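Local atomic coordinates of amidohydrolase 2 (Bifidobacterium longum subsp. infantis, PDB entry 6UVZ), a protein that probably acts as a hydrolase of the metallo-dependent amidohydrolase superfamily, its natural substrate being undefined. Residues V8-P18 against H34-Y45. Sequence-based numbering, arbitrary orientation.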
ATOM      1  N   VAL A   8      -3.454 -11.609 -11.037  1.00 48.83           N
ATOM      2  CA  VAL A   8      -2.793 -10.955  -9.912  1.00 40.94           C
ATOM      3  C   VAL A   8      -2.805  -9.448 -10.135  1.00 42.15           C
ATOM      4  O   VAL A   8      -2.446  -8.973 -11.219  1.00 40.43           O
ATOM      5  CB  VAL A   8      -1.348 -11.461  -9.732  1.00 35.36           C
ATOM      6  CG1 VAL A   8      -0.624 -10.644  -8.676  1.00 40.27           C
ATOM      7  CG2 VAL A   8      -1.344 -12.936  -9.359  1.00 42.31           C
ATOM      8  N   ILE A   9      -3.216  -8.703  -9.112  1.00 41.71           N
ATOM      9  CA  ILE A   9      -3.143  -7.245  -9.099  1.00 33.69           C
ATOM     10  C   ILE A   9      -2.258  -6.838  -7.930  1.00 36.05           C
ATOM     11  O   ILE A   9      -2.595  -7.099  -6.768  1.00 55.73           O
ATOM     12  CB  ILE A   9      -4.532  -6.598  -8.983  1.00 28.93           C
ATOM     13  CG1 ILE A   9      -5.333  -6.806 -10.269  1.00 38.03           C
ATOM     14  CG2 ILE A   9      -4.403  -5.113  -8.667  1.00 25.02           C
ATOM     15  CD1 ILE A   9      -6.692  -6.138 -10.256  1.00 24.03           C
ATOM     16  N   ASP A  10      -1.127  -6.204  -8.235  1.00 28.21           N
ATOM     17  CA  ASP A  10      -0.180  -5.778  -7.210  1.00 29.64           C
ATOM     18  C   ASP A  10      -0.654  -4.455  -6.621  1.00 38.79           C
ATOM     19  O   ASP A  10      -0.573  -3.412  -7.274  1.00 53.18           O
ATOM     20  CB  ASP A  10       1.219  -5.640  -7.801  1.00 32.23           C
ATOM     21  CG  ASP A  10       2.309  -5.798  -6.761  1.00 37.71           C
ATOM     22  OD1 ASP A  10       3.237  -6.597  -6.995  1.00 43.27           O
ATOM     23  OD2 ASP A  10       2.229  -5.138  -5.703  1.00 38.71           O
ATOM     24  N   SER A  11      -1.139  -4.488  -5.382  1.00 39.12           N
ATOM     25  CA  SER A  11      -1.698  -3.290  -4.769  1.00 41.31           C
ATOM     26  C   SER A  11      -0.643  -2.362  -4.178  1.00 41.31           C
ATOM     27  O   SER A  11      -1.008  -1.313  -3.635  1.00 45.43           O
ATOM     28  CB  SER A  11      -2.707  -3.680  -3.684  1.00 41.46           C
ATOM     29  OG  SER A  11      -2.101  -4.478  -2.683  1.00 68.48           O
ATOM     30  N   HIS A  12       0.644  -2.697  -4.279  1.00 30.55           N
ATOM     31  CA  HIS A  12       1.684  -1.866  -3.672  1.00 31.27           C
ATOM     32  C   HIS A  12       3.024  -2.210  -4.310  1.00 30.50           C
ATOM     33  O   HIS A  12       3.586  -3.273  -4.026  1.00 49.36           O
ATOM     34  CB  HIS A  12       1.724  -2.080  -2.163  1.00 36.55           C
ATOM     35  CG  HIS A  12       2.635  -1.140  -1.437  1.00 44.94           C
ATOM     36  ND1 HIS A  12       2.167  -0.114  -0.645  1.00 44.14           N
ATOM     37  CD2 HIS A  12       3.986  -1.074  -1.377  1.00 46.98           C
ATOM     38  CE1 HIS A  12       3.189   0.545  -0.130  1.00 47.34           C
ATOM     39  NE2 HIS A  12       4.304  -0.017  -0.559  1.00 48.55           N
ATOM     40  N   PHE A  13       3.534  -1.316  -5.155  1.00 32.15           N
ATOM     41  CA  PHE A  13       4.868  -1.471  -5.717  1.00 32.42           C
ATOM     42  C   PHE A  13       5.470  -0.090  -5.934  1.00 40.10           C
ATOM     43  O   PHE A  13       4.768   0.924  -5.932  1.00 41.52           O
ATOM     44  CB  PHE A  13       4.851  -2.270  -7.028  1.00 30.92           C
ATOM     45  CG  PHE A  13       4.468  -1.460  -8.237  1.00 32.43           C
ATOM     46  CD1 PHE A  13       5.443  -0.917  -9.060  1.00 28.99           C
ATOM     47  CD2 PHE A  13       3.139  -1.250  -8.556  1.00 33.43           C
ATOM     48  CE1 PHE A  13       5.097  -0.173 -10.173  1.00 29.79           C
ATOM     49  CE2 PHE A  13       2.786  -0.508  -9.668  1.00 35.46           C
ATOM     50  CZ  PHE A  13       3.768   0.031 -10.477  1.00 34.47           C
ATOM     51  N   HIS A  14       6.789  -0.062  -6.124  1.00 36.85           N
ATOM     52  CA  HIS A  14       7.525   1.178  -6.316  1.00 28.78           C
ATOM     53  C   HIS A  14       8.428   1.071  -7.537  1.00 33.26           C
ATOM     54  O   HIS A  14       8.868  -0.020  -7.912  1.00 36.77           O
ATOM     55  CB  HIS A  14       8.385   1.527  -5.091  1.00 26.68           C
ATOM     56  CG  HIS A  14       7.630   1.544  -3.799  1.00 37.98           C
ATOM     57  ND1 HIS A  14       6.802   2.584  -3.435  1.00 44.21           N
ATOM     58  CD2 HIS A  14       7.590   0.656  -2.779  1.00 39.03           C
ATOM     59  CE1 HIS A  14       6.277   2.331  -2.248  1.00 47.89           C
ATOM     60  NE2 HIS A  14       6.740   1.168  -1.828  1.00 43.46           N
ATOM     61  N   ILE A  15       8.699   2.223  -8.150  1.00 26.42           N
ATOM     62  CA  ILE A  15       9.711   2.357  -9.189  1.00 30.93           C
ATOM     63  C   ILE A  15      10.437   3.676  -8.964  1.00 34.40           C
ATOM     64  O   ILE A  15       9.847   4.657  -8.503  1.00 36.63           O
ATOM     65  CB  ILE A  15       9.123   2.306 -10.620  1.00 30.12           C
ATOM     66  CG1 ILE A  15       8.033   3.366 -10.797  1.00 22.14           C
ATOM     67  CG2 ILE A  15       8.596   0.915 -10.946  1.00 29.42           C
ATOM     68  CD1 ILE A  15       7.502   3.464 -12.208  1.00 21.87           C
ATOM     69  N   TRP A  16      11.729   3.696  -9.287  1.00 33.33           N
ATOM     70  CA  TRP A  16      12.506   4.921  -9.160  1.00 40.13           C
ATOM     71  C   TRP A  16      13.762   4.821 -10.011  1.00 46.63           C
ATOM     72  O   TRP A  16      14.156   3.738 -10.452  1.00 51.63           O
ATOM     73  CB  TRP A  16      12.872   5.216  -7.698  1.00 38.43           C
ATOM     74  CG  TRP A  16      13.672   4.140  -7.025  1.00 37.05           C
ATOM     75  CD1 TRP A  16      14.988   3.840  -7.236  1.00 36.52           C
ATOM     76  CD2 TRP A  16      13.215   3.239  -6.009  1.00 38.85           C
ATOM     77  NE1 TRP A  16      15.372   2.800  -6.426  1.00 35.87           N
ATOM     78  CE2 TRP A  16      14.302   2.413  -5.662  1.00 33.87           C
ATOM     79  CE3 TRP A  16      11.988   3.046  -5.366  1.00 40.69           C
ATOM     80  CZ2 TRP A  16      14.201   1.412  -4.699  1.00 32.65           C
ATOM     81  CZ3 TRP A  16      11.890   2.052  -4.410  1.00 42.86           C
ATOM     82  CH2 TRP A  16      12.989   1.247  -4.086  1.00 40.12           C
ATOM     83  N   ASP A  17      14.381   5.975 -10.232  1.00 53.29           N
ATOM     84  CA  ASP A  17      15.646   6.078 -10.958  1.00 53.62           C
ATOM     85  C   ASP A  17      16.586   6.935 -10.123  1.00 55.72           C
ATOM     86  O   ASP A  17      16.337   8.149  -9.970  1.00 54.36           O
ATOM     87  CB  ASP A  17      15.436   6.678 -12.346  1.00 61.63           C
ATOM     88  CG  ASP A  17      16.693   6.644 -13.197  1.00 66.35           C
ATOM     89  OD1 ASP A  17      17.693   6.032 -12.770  1.00 70.99           O
ATOM     90  OD2 ASP A  17      16.678   7.234 -14.298  1.00 70.93           O
ATOM     91  N   PRO A  18      17.661   6.365  -9.568  1.00 53.58           N
ATOM     92  CA  PRO A  18      18.519   7.139  -8.654  1.00 50.80           C
ATOM     93  C   PRO A  18      19.264   8.287  -9.319  1.00 60.84           C
ATOM     94  O   PRO A  18      19.779   9.155  -8.603  1.00 67.77           O
ATOM     95  CB  PRO A  18      19.495   6.084  -8.114  1.00 43.72           C
ATOM     96  CG  PRO A  18      19.522   5.025  -9.168  1.00 56.02           C
ATOM     97  CD  PRO A  18      18.135   4.982  -9.738  1.00 54.12           C
ATOM     98  N   HIS A  34      19.584   1.318  -7.674  1.00 71.63           N
ATOM     99  CA  HIS A  34      19.518   0.952  -9.080  1.00 61.92           C
ATOM    100  C   HIS A  34      18.228   1.499  -9.673  1.00 58.50           C
ATOM    101  O   HIS A  34      17.321   1.930  -8.956  1.00 68.38           O
ATOM    102  CB  HIS A  34      19.587  -0.569  -9.275  1.00 65.76           C
ATOM    103  CG  HIS A  34      20.767  -1.211  -8.614  1.00 68.20           C
ATOM    104  ND1 HIS A  34      22.039  -1.149  -9.139  1.00 67.57           N
ATOM    105  CD2 HIS A  34      20.866  -1.932  -7.473  1.00 63.67           C
ATOM    106  CE1 HIS A  34      22.872  -1.802  -8.348  1.00 72.01           C
ATOM    107  NE2 HIS A  34      22.185  -2.287  -7.329  1.00 71.12           N
ATOM    108  N   ARG A  35      18.153   1.479 -11.000  1.00 56.52           N
ATOM    109  CA  ARG A  35      16.952   1.911 -11.702  1.00 45.57           C
ATOM    110  C   ARG A  35      15.964   0.753 -11.777  1.00 47.71           C
ATOM    111  O   ARG A  35      16.299  -0.327 -12.276  1.00 59.42           O
ATOM    112  CB  ARG A  35      17.299   2.416 -13.100  1.00 34.72           C
ATOM    113  CG  ARG A  35      16.086   2.685 -13.974  1.00 40.42           C
ATOM    114  CD  ARG A  35      16.486   3.218 -15.340  1.00 49.85           C
ATOM    115  NE  ARG A  35      15.350   3.262 -16.257  1.00 62.68           N
ATOM    116  CZ  ARG A  35      14.499   4.279 -16.346  1.00 68.26           C
ATOM    117  NH1 ARG A  35      14.651   5.344 -15.571  1.00 75.52           N
ATOM    118  NH2 ARG A  35      13.494   4.230 -17.209  1.00 60.76           N
ATOM    119  N   TYR A  36      14.750   0.975 -11.279  1.00 44.49           N
ATOM    120  CA  TYR A  36      13.687  -0.019 -11.304  1.00 41.49           C
ATOM    121  C   TYR A  36      12.539   0.504 -12.153  1.00 33.54           C
ATOM    122  O   TYR A  36      12.055   1.619 -11.930  1.00 45.76           O
ATOM    123  CB  TYR A  36      13.195  -0.342  -9.891  1.00 46.09           C
ATOM    124  CG  TYR A  36      14.235  -0.989  -9.005  1.00 46.89           C
ATOM    125  CD1 TYR A  36      15.054  -0.221  -8.188  1.00 47.26           C
ATOM    126  CD2 TYR A  36      14.396  -2.369  -8.984  1.00 43.91           C
ATOM    127  CE1 TYR A  36      16.006  -0.809  -7.375  1.00 53.91           C
ATOM    128  CE2 TYR A  36      15.344  -2.966  -8.175  1.00 42.56           C
ATOM    129  CZ  TYR A  36      16.146  -2.181  -7.372  1.00 54.54           C
ATOM    130  OH  TYR A  36      17.091  -2.771  -6.566  1.00 67.52           O
ATOM    131  N   THR A  37      12.108  -0.298 -13.122  1.00 30.43           N
ATOM    132  CA  THR A  37      11.017   0.060 -14.013  1.00 37.89           C
ATOM    133  C   THR A  37       9.862  -0.917 -13.839  1.00 42.28           C
ATOM    134  O   THR A  37      10.000  -1.982 -13.231  1.00 46.14           O
ATOM    135  CB  THR A  37      11.477   0.077 -15.477  1.00 42.27           C
ATOM    136  OG1 THR A  37      11.897  -1.237 -15.866  1.00 43.58           O
ATOM    137  CG2 THR A  37      12.632   1.051 -15.661  1.00 41.49           C
ATOM    138  N   VAL A  38       8.706  -0.536 -14.387  1.00 40.92           N
ATOM    139  CA  VAL A  38       7.535  -1.404 -14.326  1.00 41.75           C
ATOM    140  C   VAL A  38       7.764  -2.674 -15.139  1.00 46.18           C
ATOM    141  O   VAL A  38       7.210  -3.733 -14.819  1.00 55.78           O
ATOM    142  CB  VAL A  38       6.285  -0.634 -14.797  1.00 45.76           C
ATOM    143  CG1 VAL A  38       6.455  -0.153 -16.231  1.00 58.75           C
ATOM    144  CG2 VAL A  38       5.035  -1.490 -14.654  1.00 48.42           C
ATOM    145  N   ASP A  39       8.592  -2.599 -16.185  1.00 44.18           N
ATOM    146  CA  ASP A  39       8.905  -3.790 -16.968  1.00 34.74           C
ATOM    147  C   ASP A  39       9.694  -4.807 -16.156  1.00 40.24           C
ATOM    148  O   ASP A  39       9.548  -6.017 -16.369  1.00 43.28           O
ATOM    149  CB  ASP A  39       9.679  -3.403 -18.229  1.00 39.00           C
ATOM    150  CG  ASP A  39       8.861  -2.543 -19.174  1.00 54.36           C
ATOM    151  OD1 ASP A  39       7.666  -2.315 -18.890  1.00 61.13           O
ATOM    152  OD2 ASP A  39       9.415  -2.096 -20.201  1.00 49.93           O
ATOM    153  N   ASP A  40      10.533  -4.342 -15.225  1.00 40.14           N
ATOM    154  CA  ASP A  40      11.267  -5.266 -14.367  1.00 30.50           C
ATOM    155  C   ASP A  40      10.322  -6.039 -13.457  1.00 49.30           C
ATOM    156  O   ASP A  40      10.542  -7.225 -13.187  1.00 51.82           O
ATOM    157  CB  ASP A  40      12.306  -4.505 -13.544  1.00 38.40           C
ATOM    158  CG  ASP A  40      13.366  -3.847 -14.407  1.00 51.97           C
ATOM    159  OD1 ASP A  40      13.757  -4.446 -15.430  1.00 56.48           O
ATOM    160  OD2 ASP A  40      13.806  -2.729 -14.061  1.00 41.31           O
ATOM    161  N   LEU A  41       9.265  -5.382 -12.973  1.00 54.61           N
ATOM    162  CA  LEU A  41       8.269  -6.077 -12.166  1.00 43.11           C
ATOM    163  C   LEU A  41       7.436  -7.033 -13.011  1.00 45.69           C
ATOM    164  O   LEU A  41       7.043  -8.102 -12.530  1.00 41.06           O
ATOM    165  CB  LEU A  41       7.367  -5.066 -11.460  1.00 36.67           C
ATOM    166  CG  LEU A  41       6.287  -5.632 -10.534  1.00 33.45           C
ATOM    167  CD1 LEU A  41       6.918  -6.395  -9.380  1.00 30.21           C
ATOM    168  CD2 LEU A  41       5.387  -4.523 -10.018  1.00 39.03           C
ATOM    169  N   ALA A  42       7.162  -6.670 -14.268  1.00 39.03           N
ATOM    170  CA  ALA A  42       6.412  -7.558 -15.147  1.00 40.13           C
ATOM    171  C   ALA A  42       7.196  -8.822 -15.472  1.00 51.35           C
ATOM    172  O   ALA A  42       6.601  -9.895 -15.626  1.00 54.79           O
ATOM    173  CB  ALA A  42       6.030  -6.826 -16.433  1.00 36.73           C
ATOM    174  N   ALA A  43       8.524  -8.718 -15.579  1.00 56.98           N
ATOM    175  CA  ALA A  43       9.337  -9.898 -15.845  1.00 53.29           C
ATOM    176  C   ALA A  43       9.330 -10.863 -14.666  1.00 51.27           C
ATOM    177  O   ALA A  43       9.440 -12.078 -14.862  1.00 50.41           O
ATOM    178  CB  ALA A  43      10.769  -9.485 -16.185  1.00 40.51           C
ATOM    179  N   GLU A  44       9.202 -10.345 -13.442  1.00 50.74           N
ATOM    180  CA  GLU A  44       9.127 -11.218 -12.276  1.00 48.08           C
ATOM    181  C   GLU A  44       7.826 -12.011 -12.264  1.00 51.68           C
ATOM    182  O   GLU A  44       7.831 -13.217 -11.988  1.00 56.26           O
ATOM    183  CB  GLU A  44       9.271 -10.396 -10.995  1.00 47.47           C
ATOM    184  CG  GLU A  44      10.643  -9.771 -10.813  1.00 64.40           C
ATOM    185  CD  GLU A  44      11.718 -10.801 -10.527  1.00 78.22           C
ATOM    186  OE1 GLU A  44      11.499 -11.663  -9.650  1.00 83.37           O
ATOM    187  OE2 GLU A  44      12.781 -10.753 -11.184  1.00 85.83           O
ATOM    188  N   TYR A  45       6.703 -11.354 -12.562  1.00 44.54           N
ATOM    189  CA  TYR A  45       5.433 -12.064 -12.650  1.00 45.33           C
ATOM    190  C   TYR A  45       5.380 -12.998 -13.852  1.00 52.60           C
ATOM    191  O   TYR A  45       4.558 -13.921 -13.865  1.00 41.69           O
ATOM    192  CB  TYR A  45       4.273 -11.070 -12.703  1.00 32.96           C
ATOM    193  CG  TYR A  45       3.979 -10.423 -11.370  1.00 40.22           C
ATOM    194  CD1 TYR A  45       3.356 -11.138 -10.357  1.00 45.45           C
ATOM    195  CD2 TYR A  45       4.326  -9.101 -11.121  1.00 45.49           C
ATOM    196  CE1 TYR A  45       3.086 -10.560  -9.135  1.00 49.03           C
ATOM    197  CE2 TYR A  45       4.059  -8.511  -9.900  1.00 38.70           C
ATOM    198  CZ  TYR A  45       3.438  -9.248  -8.912  1.00 41.08           C
ATOM    199  OH  TYR A  45       3.168  -8.674  -7.691  1.00 38.74           O
TER
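Tyr-36 turns the edge of its ring onto one face of the Trp-16 indole while its backbone N-H bonds to the carbonyl of that same tryptophan, the two side chains lying side by side and pointing the same way. The pair sits in the first beta-alpha-beta unit of the TIM-barrel-type fold, where the chain leaving strand 7-13 meets the lead-in to helix 38-47. The offset edge-to-face stack has ring planes 73° apart, with Tyr-36 CD1 3.7 Å from Trp-16 CE2. Alongside the stack, Tyr-36 N donates to Trp-16 O over 2.9 Å. Trp-16 CG stands between its own backbone N and carbonyl carbon (chi1 59°), which brings the indole alongside Tyr-36, face to its edge, and NE1 is bonded to Leu-32 O. A leucine in place of Trp-16 would probably leave the Tyr-36 edge without its aromatic face and Leu-32 O without its indole N-H. Farther along, a salt bridge joins Asp-17 OD2 to Arg-35 NH1 at 3.0 Å; its hydrogen bond is weak and bent, the carboxylate and guanidinium planes being steeply turned to each other. Toward the barrel, Ile-15 lays CG2 against the backbone where the helix starts, 3.7 Å from Val-38 N. Thr-37 N-caps this helix and forms a capping box with Asp-40. About two turns into the helix, Tyr-45 presents its ring across Val-8, with CE1 3.7 Å from Val-8 CG1, while its hydroxyl bonds to Tyr-216 and its ring stacks on Phe-52. Between these ends, Leu-41 meets the Phe-13 ring through one methyl: CD2 makes an off-centre CH-pi contact 4.1 Å from the ring centroid, 30° off the normal.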